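Local coordinates for DNA-binding protein reb1 (Schizosaccharomyces pombe, PDB 5EYB) that binds specific DNA sites as a Myb-type factor, recognising the enhancer and promoter of rRNA genes and helping to terminate transcription by RNA polymerase I, at residues 112-117 / 139-144; 228-233 / 261-266; 17-22 / 73-78. All blocks are in the same frame, centred on the assembly; numbering follows the deposited sequence.

Contact 1: residues 112-117 / 139-144. With nucleotides of chain B.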
loop_
_atom_site.group_PDB
_atom_site.type_symbol
_atom_site.label_atom_id
_atom_site.label_comp_id
_atom_site.label_asym_id
_atom_site.label_seq_id
_atom_site.Cartn_x
_atom_site.Cartn_y
_atom_site.Cartn_z
ATOM N N HIS A 112 22.055 20.507 -8.481
ATOM C CA HIS A 112 23.207 21.083 -7.799
ATOM C C HIS A 112 24.025 21.958 -8.746
ATOM O O HIS A 112 24.563 22.979 -8.334
ATOM C CB HIS A 112 24.086 19.984 -7.194
ATOM N N ASN A 113 24.111 21.559 -10.011
ATOM C CA ASN A 113 24.797 22.365 -11.018
ATOM C C ASN A 113 24.019 23.637 -11.328
ATOM O O ASN A 113 24.590 24.723 -11.426
ATOM C CB ASN A 113 25.024 21.554 -12.299
ATOM C CG ASN A 113 26.125 20.528 -12.146
ATOM O OD1 ASN A 113 26.525 20.187 -11.030
ATOM N ND2 ASN A 113 26.627 20.031 -13.267
ATOM N N PHE A 114 22.704 23.495 -11.454
ATOM C CA PHE A 114 21.828 24.619 -11.768
ATOM C C PHE A 114 21.755 25.606 -10.606
ATOM O O PHE A 114 21.651 26.814 -10.814
ATOM C CB PHE A 114 20.425 24.118 -12.129
ATOM C CG PHE A 114 19.457 25.214 -12.480
ATOM C CD1 PHE A 114 19.394 25.717 -13.769
ATOM C CD2 PHE A 114 18.601 25.733 -11.524
ATOM C CE1 PHE A 114 18.502 26.722 -14.093
ATOM C CE2 PHE A 114 17.709 26.739 -11.845
ATOM C CZ PHE A 114 17.660 27.231 -13.131
ATOM N N ILE A 115 21.809 25.084 -9.386
ATOM C CA ILE A 115 21.744 25.925 -8.198
ATOM C C ILE A 115 23.050 26.691 -7.946
ATOM O O ILE A 115 23.004 27.835 -7.498
ATOM C CB ILE A 115 21.398 25.101 -6.946
ATOM N N MET A 116 24.199 26.057 -8.210
ATOM C CA MET A 116 25.512 26.706 -8.083
ATOM C C MET A 116 25.610 27.818 -9.120
ATOM O O MET A 116 26.129 28.905 -8.848
ATOM C CB MET A 116 26.662 25.690 -8.245
ATOM C CG MET A 116 26.830 24.715 -7.061
ATOM S SD MET A 116 27.146 25.521 -5.479
ATOM C CE MET A 116 28.813 26.162 -5.733
ATOM N N ASP A 117 25.102 27.534 -10.313
ATOM C CA ASP A 117 24.957 28.561 -11.331
ATOM C C ASP A 117 23.802 29.464 -10.906
ATOM O O ASP A 117 22.952 29.048 -10.122
ATOM C CB ASP A 117 24.710 27.940 -12.710
ATOM C CG ASP A 117 24.986 28.916 -13.853
ATOM O OD1 ASP A 117 25.521 28.485 -14.899
ATOM O OD2 ASP A 117 24.660 30.115 -13.707
ATOM N N ARG A 139 12.298 26.733 -16.908
ATOM C CA ARG A 139 11.784 26.058 -18.093
ATOM C C ARG A 139 12.925 25.468 -18.917
ATOM O O ARG A 139 12.775 24.416 -19.542
ATOM C CB ARG A 139 10.958 27.026 -18.947
ATOM N N MET A 140 14.065 26.150 -18.908
ATOM C CA MET A 140 15.234 25.691 -19.644
ATOM C C MET A 140 15.946 24.580 -18.876
ATOM O O MET A 140 16.535 23.677 -19.474
ATOM C CB MET A 140 16.189 26.857 -19.916
ATOM C CG MET A 140 17.170 26.594 -21.046
ATOM S SD MET A 140 16.341 26.257 -22.614
ATOM C CE MET A 140 17.720 25.697 -23.610
ATOM N N PHE A 141 15.886 24.651 -17.549
ATOM C CA PHE A 141 16.449 23.613 -16.691
ATOM C C PHE A 141 15.794 22.266 -16.977
ATOM O O PHE A 141 16.477 21.248 -17.118
ATOM C CB PHE A 141 16.280 23.991 -15.214
ATOM C CG PHE A 141 16.372 22.823 -14.271
ATOM C CD1 PHE A 141 15.228 22.273 -13.709
ATOM C CD2 PHE A 141 17.601 22.274 -13.944
ATOM C CE1 PHE A 141 15.310 21.198 -12.841
ATOM C CE2 PHE A 141 17.688 21.198 -13.076
ATOM C CZ PHE A 141 16.542 20.660 -12.526
ATOM N N TYR A 142 14.465 22.276 -17.062
ATOM C CA TYR A 142 13.695 21.088 -17.408
ATOM C C TYR A 142 14.136 20.491 -18.743
ATOM O O TYR A 142 14.345 19.283 -18.851
ATOM C CB TYR A 142 12.204 21.421 -17.460
ATOM C CG TYR A 142 11.529 21.497 -16.109
ATOM C CD1 TYR A 142 11.811 20.568 -15.118
ATOM C CD2 TYR A 142 10.605 22.500 -15.826
ATOM C CE1 TYR A 142 11.192 20.631 -13.883
ATOM C CE2 TYR A 142 9.985 22.572 -14.593
ATOM C CZ TYR A 142 10.281 21.635 -13.626
ATOM O OH TYR A 142 9.669 21.701 -12.398
ATOM N N SER A 143 14.278 21.351 -19.748
ATOM C CA SER A 143 14.601 20.929 -21.109
ATOM C C SER A 143 15.887 20.111 -21.187
ATOM O O SER A 143 15.943 19.088 -21.868
ATOM C CB SER A 143 14.713 22.146 -22.027
ATOM O OG SER A 143 15.051 21.754 -23.344
ATOM N N ASN A 144 16.917 20.569 -20.486
ATOM C CA ASN A 144 18.199 19.879 -20.481
ATOM C C ASN A 144 18.147 18.595 -19.670
ATOM O O ASN A 144 18.754 17.589 -20.040
ATOM C CB ASN A 144 19.297 20.798 -19.945
ATOM C CG ASN A 144 19.888 21.683 -21.022
ATOM O OD1 ASN A 144 20.985 21.426 -21.519
ATOM N ND2 ASN A 144 19.157 22.726 -21.401
ATOM P P DG B 7 7.970 21.452 -19.386
ATOM O OP1 DG B 7 9.411 21.597 -19.092
ATOM O OP2 DG B 7 7.336 20.122 -19.271
ATOM O "O5'" DG B 7 7.153 22.456 -18.447
ATOM C "C5'" DG B 7 7.281 23.860 -18.635
ATOM C "C4'" DG B 7 6.027 24.580 -18.178
ATOM O "O4'" DG B 7 4.928 24.219 -19.048
ATOM C "C3'" DG B 7 5.582 24.256 -16.748
ATOM O "O3'" DG B 7 5.285 25.448 -16.042
ATOM C "C2'" DG B 7 4.337 23.395 -16.932
ATOM C "C1'" DG B 7 3.806 23.858 -18.282
ATOM N N9 DG B 7 3.095 22.800 -18.987
ATOM C C8 DG B 7 3.647 21.694 -19.589
ATOM N N7 DG B 7 2.763 20.900 -20.123
ATOM C C5 DG B 7 1.546 21.511 -19.849
ATOM C C6 DG B 7 0.230 21.113 -20.182
ATOM O O6 DG B 7 -0.132 20.104 -20.804
ATOM N N1 DG B 7 -0.718 22.023 -19.714
ATOM C C2 DG B 7 -0.428 23.170 -19.015
ATOM N N2 DG B 7 -1.477 23.922 -18.647
ATOM N N3 DG B 7 0.802 23.555 -18.698
ATOM C C4 DG B 7 1.736 22.681 -19.146
#
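Phe114 and Phe141 make this contact between them, and their meeting is close on the inner side and sparse outside it. The beta carbon of Phe141 sits over one face of the Phe114 ring, displaced toward its rim, with Phe141 CB 3.7 Å from Phe114 CE1 in a CH-pi contact. The Phe141 ring itself carries on past the near end of Phe114, bringing Phe141 CD2 to 3.8 Å from Phe114 CG. The two ring planes stand 48° apart with centroids 5.0 Å from each other, an inclined pairing that is neither a stack nor a T. Phe114 holds CG anti to its backbone N (chi1 -179°), which sends the ring straight out from helix 101-116 to the neighbouring helix 136-147. Both helices belong to the second Myb-associated domain of Reb1, an all-helical unit, and the pair joins the C-terminal end of the first to the middle of the second. Phe125 also meets the Phe141 ring edge-to-face, and Phe114 rests on Thr137 and Ile138 of helix 136-147.

The outer side is quite different. Asn113 and Met116 in the last turn of helix 101-116, and Asp117 just after it, lie exposed, and the thioether of Met140 leads away. Asn144 bends back along its own helix instead, ND2 giving a weak bond to Met140 O at 3.4 Å. On another flank of helix 136-147, Tyr142 is buried: it passes OP1 of DG7 of chain B with CB nearest, at 3.2 Å, and its ring leads on to Tyr158, which it meets edge-to-face.

Contact 2: residues 228-233 / 261-266; sequences LEEETQ and GTRTRL. With nucleotides of chain B.
Glu230 and Thr262 approach from opposite directions, while Glu230 and Arg263 cross at about a right angle, and two neighbouring donors converge on one carboxylate oxygen. Thr262 OG1 donates to Glu230 OE2 at 2.6 Å from the anti side, and Arg263 NE reaches the same oxygen at 2.9 Å, standing 55° above the carboxylate plane on the other face. This second bond is a salt bridge; Arg263 NH2 adds only a weak one to Glu230 OE1 at 3.4 Å. The carboxylate and guanidinium planes are 32° apart, and the Arg263 chain folds at chi2 (-76°) to bring NE back over Glu230. Lys222 pairs with Glu230 OE1, while Arg263 NH2 is also bonded to Asn224 O and its guanidinium makes a cation-pi contact with Trp226. Were Glu230 cut back to an alanine, Arg263 and Lys222 would probably lose the negative charge they share and the Thr262 hydroxyl would be freer to turn. Just beyond, Arg265 puts NH1 3.0 Å from N7 and NH2 2.6 Å from O6 of DG14 of chain B, the classic two-pronged arginine-guanine reading. The contact thus ties the first helix of the second Myb repeat to the turn of its probable helix-turn-helix, right before the recognition helix.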
loop_
_atom_site.group_PDB
_atom_site.type_symbol
_atom_site.label_atom_id
_atom_site.label_comp_id
_atom_site.label_asym_id
_atom_site.label_seq_id
_atom_site.Cartn_x
_atom_site.Cartn_y
_atom_site.Cartn_z
ATOM N N LEU A 228 -20.753 -8.343 8.041
ATOM C CA LEU A 228 -21.327 -9.061 6.906
ATOM C C LEU A 228 -22.076 -8.103 5.991
ATOM O O LEU A 228 -22.033 -8.232 4.768
ATOM C CB LEU A 228 -22.268 -10.168 7.383
ATOM C CG LEU A 228 -22.868 -11.057 6.292
ATOM C CD1 LEU A 228 -21.815 -12.003 5.745
ATOM C CD2 LEU A 228 -24.072 -11.829 6.813
ATOM N N GLU A 229 -22.769 -7.145 6.601
ATOM C CA GLU A 229 -23.496 -6.120 5.862
ATOM C C GLU A 229 -22.533 -5.264 5.043
ATOM O O GLU A 229 -22.772 -4.983 3.867
ATOM C CB GLU A 229 -24.307 -5.247 6.828
ATOM C CG GLU A 229 -24.980 -4.048 6.179
ATOM C CD GLU A 229 -26.012 -4.445 5.142
ATOM O OE1 GLU A 229 -26.676 -5.487 5.331
ATOM O OE2 GLU A 229 -26.155 -3.720 4.135
ATOM N N GLU A 230 -21.438 -4.868 5.682
ATOM C CA GLU A 230 -20.418 -4.041 5.052
ATOM C C GLU A 230 -19.803 -4.735 3.838
ATOM O O GLU A 230 -19.636 -4.124 2.783
ATOM C CB GLU A 230 -19.334 -3.693 6.071
ATOM C CG GLU A 230 -18.706 -2.328 5.879
ATOM C CD GLU A 230 -17.828 -1.935 7.050
ATOM O OE1 GLU A 230 -17.737 -2.724 8.014
ATOM O OE2 GLU A 230 -17.230 -0.839 7.011
ATOM N N GLU A 231 -19.475 -6.014 3.992
ATOM C CA GLU A 231 -18.889 -6.800 2.909
ATOM C C GLU A 231 -19.888 -7.054 1.784
ATOM O O GLU A 231 -19.519 -7.123 0.610
ATOM C CB GLU A 231 -18.366 -8.131 3.447
ATOM C CG GLU A 231 -17.099 -8.010 4.267
ATOM C CD GLU A 231 -16.962 -9.118 5.287
ATOM O OE1 GLU A 231 -18.002 -9.688 5.682
ATOM O OE2 GLU A 231 -15.820 -9.415 5.695
ATOM N N THR A 232 -21.155 -7.200 2.155
ATOM C CA THR A 232 -22.212 -7.425 1.184
ATOM C C THR A 232 -22.443 -6.156 0.370
ATOM O O THR A 232 -22.621 -6.211 -0.847
ATOM C CB THR A 232 -23.528 -7.851 1.863
ATOM O OG1 THR A 232 -23.272 -8.927 2.774
ATOM C CG2 THR A 232 -24.548 -8.297 0.827
ATOM N N GLN A 233 -22.434 -5.015 1.053
ATOM C CA GLN A 233 -22.603 -3.726 0.392
ATOM C C GLN A 233 -21.478 -3.489 -0.612
ATOM O O GLN A 233 -21.706 -2.964 -1.702
ATOM C CB GLN A 233 -22.647 -2.593 1.421
ATOM N N GLY A 261 -18.720 4.380 2.158
ATOM C CA GLY A 261 -18.751 5.427 3.165
ATOM C C GLY A 261 -18.120 5.111 4.508
ATOM O O GLY A 261 -17.987 5.995 5.353
ATOM N N THR A 262 -17.729 3.860 4.715
ATOM C CA THR A 262 -17.179 3.448 6.002
ATOM C C THR A 262 -15.746 2.936 5.888
ATOM O O THR A 262 -15.095 2.669 6.897
ATOM C CB THR A 262 -18.045 2.356 6.655
ATOM O OG1 THR A 262 -18.167 1.244 5.759
ATOM C CG2 THR A 262 -19.432 2.891 6.970
ATOM N N ARG A 263 -15.259 2.798 4.658
ATOM C CA ARG A 263 -13.911 2.283 4.410
ATOM C C ARG A 263 -13.198 3.085 3.318
ATOM O O ARG A 263 -13.839 3.610 2.410
ATOM C CB ARG A 263 -13.971 0.806 4.016
ATOM C CG ARG A 263 -14.671 -0.096 5.021
ATOM C CD ARG A 263 -13.785 -0.381 6.218
ATOM N NE ARG A 263 -14.417 -1.309 7.150
ATOM C CZ ARG A 263 -13.827 -1.792 8.238
ATOM N NH1 ARG A 263 -12.583 -1.436 8.533
ATOM N NH2 ARG A 263 -14.478 -2.632 9.030
ATOM N N THR A 264 -11.873 3.171 3.408
ATOM C CA THR A 264 -11.079 3.894 2.416
ATOM C C THR A 264 -11.012 3.124 1.101
ATOM O O THR A 264 -11.424 1.969 1.030
ATOM C CB THR A 264 -9.641 4.150 2.911
ATOM O OG1 THR A 264 -8.907 2.919 2.918
ATOM C CG2 THR A 264 -9.651 4.746 4.310
ATOM N N ARG A 265 -10.484 3.765 0.064
ATOM C CA ARG A 265 -10.395 3.131 -1.246
ATOM C C ARG A 265 -9.465 1.917 -1.212
ATOM O O ARG A 265 -9.743 0.902 -1.849
ATOM C CB ARG A 265 -9.921 4.134 -2.305
ATOM C CG ARG A 265 -8.524 4.663 -2.065
ATOM C CD ARG A 265 -8.041 5.621 -3.137
ATOM N NE ARG A 265 -6.719 6.116 -2.771
ATOM C CZ ARG A 265 -5.576 5.605 -3.214
ATOM N NH1 ARG A 265 -5.586 4.596 -4.075
ATOM N NH2 ARG A 265 -4.423 6.114 -2.806
ATOM N N LEU A 266 -8.371 2.019 -0.460
ATOM C CA LEU A 266 -7.392 0.943 -0.398
ATOM C C LEU A 266 -7.912 -0.221 0.430
ATOM O O LEU A 266 -7.617 -1.381 0.137
ATOM C CB LEU A 266 -6.068 1.449 0.174
ATOM C CG LEU A 266 -5.289 2.411 -0.723
ATOM C CD1 LEU A 266 -3.985 2.819 -0.066
ATOM C CD2 LEU A 266 -5.028 1.784 -2.084
ATOM P P DG B 14 -4.358 0.512 -10.416
ATOM O OP1 DG B 14 -4.149 -0.417 -11.547
ATOM O OP2 DG B 14 -5.543 0.361 -9.541
ATOM O "O5'" DG B 14 -3.067 0.485 -9.479
ATOM C "C5'" DG B 14 -1.831 0.938 -9.984
ATOM C "C4'" DG B 14 -0.743 0.798 -8.942
ATOM O "O4'" DG B 14 -0.756 1.949 -8.059
ATOM C "C3'" DG B 14 -0.862 -0.435 -8.040
ATOM O "O3'" DG B 14 0.408 -1.047 -7.920
ATOM C "C2'" DG B 14 -1.321 0.153 -6.709
ATOM C "C1'" DG B 14 -0.624 1.500 -6.736
ATOM N N9 DG B 14 -1.215 2.490 -5.841
ATOM C C8 DG B 14 -2.550 2.797 -5.705
ATOM N N7 DG B 14 -2.781 3.729 -4.822
ATOM C C5 DG B 14 -1.522 4.060 -4.340
ATOM C C6 DG B 14 -1.143 5.009 -3.363
ATOM O O6 DG B 14 -1.868 5.766 -2.712
ATOM N N1 DG B 14 0.237 5.028 -3.171
ATOM C C2 DG B 14 1.136 4.229 -3.844
ATOM N N2 DG B 14 2.428 4.387 -3.529
ATOM N N3 DG B 14 0.792 3.337 -4.761
ATOM C C4 DG B 14 -0.547 3.307 -4.958
ATOM P P DG B 13 -8.924 4.747 -11.614
ATOM O OP1 DG B 13 -9.266 3.904 -12.779
ATOM O OP2 DG B 13 -9.798 4.750 -10.421
ATOM O "O5'" DG B 13 -7.441 4.402 -11.123
ATOM C "C5'" DG B 13 -6.344 4.618 -11.996
ATOM C "C4'" DG B 13 -5.032 4.277 -11.316
ATOM O "O4'" DG B 13 -4.631 5.365 -10.464
ATOM C "C3'" DG B 13 -5.068 3.037 -10.420
ATOM O "O3'" DG B 13 -4.345 1.991 -11.037
ATOM C "C2'" DG B 13 -4.401 3.486 -9.105
ATOM C "C1'" DG B 13 -3.810 4.847 -9.459
ATOM N N9 DG B 13 -3.801 5.787 -8.344
ATOM C C8 DG B 13 -4.883 6.446 -7.810
ATOM N N7 DG B 13 -4.577 7.227 -6.814
ATOM C C5 DG B 13 -3.201 7.079 -6.677
ATOM C C6 DG B 13 -2.307 7.680 -5.760
ATOM O O6 DG B 13 -2.560 8.488 -4.858
ATOM N N1 DG B 13 -0.999 7.258 -5.962
ATOM C C2 DG B 13 -0.601 6.367 -6.928
ATOM N N2 DG B 13 0.705 6.085 -6.964
ATOM N N3 DG B 13 -1.426 5.794 -7.796
ATOM C C4 DG B 13 -2.708 6.197 -7.611
#

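Contact 3: residues 17-22 / 73-78. With nucleotides of chain B.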
loop_
_atom_site.group_PDB
_atom_site.type_symbol
_atom_site.label_atom_id
_atom_site.label_comp_id
_atom_site.label_asym_id
_atom_site.label_seq_id
_atom_site.Cartn_x
_atom_site.Cartn_y
_atom_site.Cartn_z
ATOM N N GLU A 17 22.537 6.587 -1.909
ATOM C CA GLU A 17 23.456 6.733 -0.789
ATOM C C GLU A 17 23.325 5.559 0.173
ATOM O O GLU A 17 24.323 5.043 0.677
ATOM C CB GLU A 17 23.203 8.051 -0.054
ATOM N N HIS A 18 22.087 5.138 0.412
ATOM C CA HIS A 18 21.807 4.035 1.323
ATOM C C HIS A 18 22.390 2.720 0.824
ATOM O O HIS A 18 22.822 1.885 1.617
ATOM C CB HIS A 18 20.302 3.898 1.537
ATOM C CG HIS A 18 19.699 5.045 2.280
ATOM N ND1 HIS A 18 18.414 5.488 2.056
ATOM C CD2 HIS A 18 20.210 5.847 3.245
ATOM C CE1 HIS A 18 18.158 6.512 2.852
ATOM N NE2 HIS A 18 19.233 6.749 3.583
ATOM N N TRP A 19 22.396 2.534 -0.492
ATOM C CA TRP A 19 23.008 1.349 -1.077
ATOM C C TRP A 19 24.523 1.414 -0.945
ATOM O O TRP A 19 25.174 0.414 -0.641
ATOM C CB TRP A 19 22.615 1.196 -2.547
ATOM C CG TRP A 19 21.237 0.653 -2.755
ATOM C CD1 TRP A 19 20.162 1.320 -3.265
ATOM C CD2 TRP A 19 20.783 -0.674 -2.460
ATOM N NE1 TRP A 19 19.068 0.490 -3.309
ATOM C CE2 TRP A 19 19.423 -0.739 -2.819
ATOM C CE3 TRP A 19 21.396 -1.813 -1.928
ATOM C CZ2 TRP A 19 18.664 -1.897 -2.663
ATOM C CZ3 TRP A 19 20.641 -2.963 -1.774
ATOM C CH2 TRP A 19 19.289 -2.995 -2.140
ATOM N N ASP A 20 25.079 2.599 -1.178
ATOM C CA ASP A 20 26.521 2.795 -1.084
ATOM C C ASP A 20 27.004 2.591 0.344
ATOM O O ASP A 20 28.093 2.064 0.567
ATOM C CB ASP A 20 26.912 4.189 -1.581
ATOM C CG ASP A 20 26.811 4.318 -3.088
ATOM O OD1 ASP A 20 26.930 3.286 -3.782
ATOM O OD2 ASP A 20 26.616 5.450 -3.580
ATOM N N TYR A 21 26.189 3.005 1.310
ATOM C CA TYR A 21 26.525 2.811 2.714
ATOM C C TYR A 21 26.542 1.328 3.068
ATOM O O TYR A 21 27.457 0.848 3.736
ATOM C CB TYR A 21 25.539 3.555 3.617
ATOM C CG TYR A 21 25.759 3.286 5.088
ATOM C CD1 TYR A 21 26.819 3.870 5.767
ATOM C CD2 TYR A 21 24.909 2.445 5.798
ATOM C CE1 TYR A 21 27.030 3.625 7.110
ATOM C CE2 TYR A 21 25.111 2.196 7.142
ATOM C CZ TYR A 21 26.172 2.788 7.793
ATOM O OH TYR A 21 26.382 2.544 9.130
ATOM N N LEU A 22 25.524 0.610 2.609
ATOM C CA LEU A 22 25.405 -0.816 2.879
ATOM C C LEU A 22 26.588 -1.583 2.304
ATOM O O LEU A 22 27.208 -2.390 2.993
ATOM C CB LEU A 22 24.100 -1.361 2.301
ATOM C CG LEU A 22 23.687 -2.746 2.799
ATOM C CD1 LEU A 22 23.429 -2.698 4.296
ATOM C CD2 LEU A 22 22.459 -3.244 2.053
ATOM N N LEU A 73 16.884 -5.693 6.375
ATOM C CA LEU A 73 17.246 -7.070 6.072
ATOM C C LEU A 73 16.830 -7.451 4.658
ATOM O O LEU A 73 17.550 -8.167 3.965
ATOM C CB LEU A 73 16.611 -8.031 7.077
ATOM C CG LEU A 73 17.208 -8.034 8.481
ATOM C CD1 LEU A 73 16.553 -9.116 9.322
ATOM C CD2 LEU A 73 18.715 -8.228 8.425
ATOM N N ARG A 74 15.663 -6.972 4.236
ATOM C CA ARG A 74 15.169 -7.247 2.893
ATOM C C ARG A 74 16.127 -6.701 1.840
ATOM O O ARG A 74 16.437 -7.380 0.864
ATOM C CB ARG A 74 13.777 -6.648 2.691
ATOM C CG ARG A 74 12.647 -7.453 3.309
ATOM C CD ARG A 74 11.313 -6.759 3.079
ATOM N NE ARG A 74 10.201 -7.458 3.715
ATOM C CZ ARG A 74 8.935 -7.066 3.633
ATOM N NH1 ARG A 74 8.623 -5.980 2.941
ATOM N NH2 ARG A 74 7.981 -7.756 4.239
ATOM N N HIS A 75 16.593 -5.486 2.037
ATOM C CA HIS A 75 17.623 -4.916 1.198
ATOM C C HIS A 75 18.947 -5.613 1.319
ATOM O O HIS A 75 19.656 -5.725 0.364
ATOM C CB HIS A 75 17.779 -3.431 1.457
ATOM C CG HIS A 75 16.623 -2.627 0.986
ATOM N ND1 HIS A 75 16.761 -1.533 0.175
ATOM C CD2 HIS A 75 15.303 -2.772 1.199
ATOM C CE1 HIS A 75 15.575 -1.034 -0.093
ATOM N NE2 HIS A 75 14.673 -1.765 0.521
ATOM N N LEU A 76 19.321 -6.009 2.516
ATOM C CA LEU A 76 20.575 -6.703 2.700
ATOM C C LEU A 76 20.606 -8.050 2.014
ATOM O O LEU A 76 21.568 -8.405 1.380
ATOM C CB LEU A 76 20.851 -6.875 4.182
ATOM C CG LEU A 76 22.080 -7.677 4.540
ATOM C CD1 LEU A 76 23.279 -7.030 3.918
ATOM C CD2 LEU A 76 22.241 -7.721 6.034
ATOM N N ARG A 77 19.531 -8.799 2.154
ATOM C CA ARG A 77 19.396 -10.096 1.525
ATOM C C ARG A 77 19.299 -10.004 0.029
ATOM O O ARG A 77 19.611 -10.934 -0.647
ATOM C CB ARG A 77 18.253 -10.897 2.116
ATOM C CG ARG A 77 18.531 -11.337 3.531
ATOM C CD ARG A 77 17.560 -12.379 4.017
ATOM N NE ARG A 77 18.094 -13.063 5.173
ATOM C CZ ARG A 77 17.636 -12.887 6.389
ATOM N NH1 ARG A 77 16.633 -12.080 6.590
ATOM N NH2 ARG A 77 18.164 -13.526 7.392
ATOM N N ALA A 78 18.730 -8.923 -0.464
ATOM C CA ALA A 78 18.722 -8.593 -1.876
ATOM C C ALA A 78 20.078 -8.247 -2.458
ATOM O O ALA A 78 20.314 -8.460 -3.624
ATOM C CB ALA A 78 17.732 -7.495 -2.157
ATOM P P DA B 17 11.012 -0.741 0.795
ATOM O OP1 DA B 17 12.236 0.086 0.738
ATOM O OP2 DA B 17 11.112 -2.211 0.936
ATOM O "O5'" DA B 17 10.106 -0.192 1.982
ATOM C "C5'" DA B 17 9.825 1.188 2.058
ATOM C "C4'" DA B 17 9.033 1.499 3.306
ATOM O "O4'" DA B 17 7.682 1.003 3.156
ATOM C "C3'" DA B 17 9.584 0.884 4.592
ATOM O "O3'" DA B 17 9.573 1.866 5.614
ATOM C "C2'" DA B 17 8.618 -0.269 4.887
ATOM C "C1'" DA B 17 7.319 0.240 4.284
ATOM N N9 DA B 17 6.419 -0.820 3.835
ATOM C C8 DA B 17 6.745 -1.926 3.096
ATOM N N7 DA B 17 5.720 -2.702 2.822
ATOM C C5 DA B 17 4.647 -2.055 3.414
ATOM C C6 DA B 17 3.271 -2.363 3.491
ATOM N N6 DA B 17 2.725 -3.450 2.938
ATOM N N1 DA B 17 2.475 -1.503 4.156
ATOM C C2 DA B 17 3.023 -0.413 4.708
ATOM N N3 DA B 17 4.296 -0.018 4.704
ATOM C C4 DA B 17 5.062 -0.890 4.036
#
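Trp19 and His75 share one first torsion: CG stands anti to the carbonyl carbon, beside the backbone N (chi1 -78° at Trp19), and this swings the indole from helix 16-32 across to the imidazole on helix 69-79. The two side chains run at about a right angle, yet their ring planes tilt by just 26°. The rings are slid apart until they barely overlap, with 5.1 Å between the centroid of the Trp19 six-membered ring and that of His75. What touches is the outer benzo rim: Trp19 CZ2 is 3.4 Å from His75 ND1, and Trp19 CZ3 lies 3.6 Å from the backbone His75 O. Trp14 meets both rings, edge-to-face against Trp19.

One turn along, Leu22 extends the apolar part, its CD2 at 4.0 Å from Leu76 CA and 4.3 Å from Leu76 CD1; Leu60 of helix 51-63 packs on it too. The short helical segments cross at -66°, with their axes 11.3 Å apart.

The far edge of the imidazole turns to the DNA. His75 NE2 donates to OP1 of DA17 of chain B at 3.1 Å, the oxygen lying near the ring plane; ND1 thus touches Trp19 while NE2 makes a single bond to the phosphate. Here the buried packing of the first Myb-associated domain, a helical unit of the helix-turn-helix clan, sets a histidine that bonds to a DNA phosphate on the DNA-facing side of helix 69-79.

How the contacts relate
The contacts come in the order 3, 1, 2 along the chain. Each lies in a different unit of an all-helical, elongated chain: contact 3 in the first Myb-associated domain, contact 1 in the second, and contact 2 in the second Myb repeat. Centres of contacts 1 and 3 are 31 Å apart, with helix 69-79 and helix 101-116 consecutive in the chain. Contact 2 lies 39 Å from contact 3 and 48 Å from contact 1, centre to centre, across the middle of the chain from both. None touches another, yet residues within the segments of all three meet chain B, separate units reaching different nucleotides in an order unlike the chain's: contact 2 falls between the others.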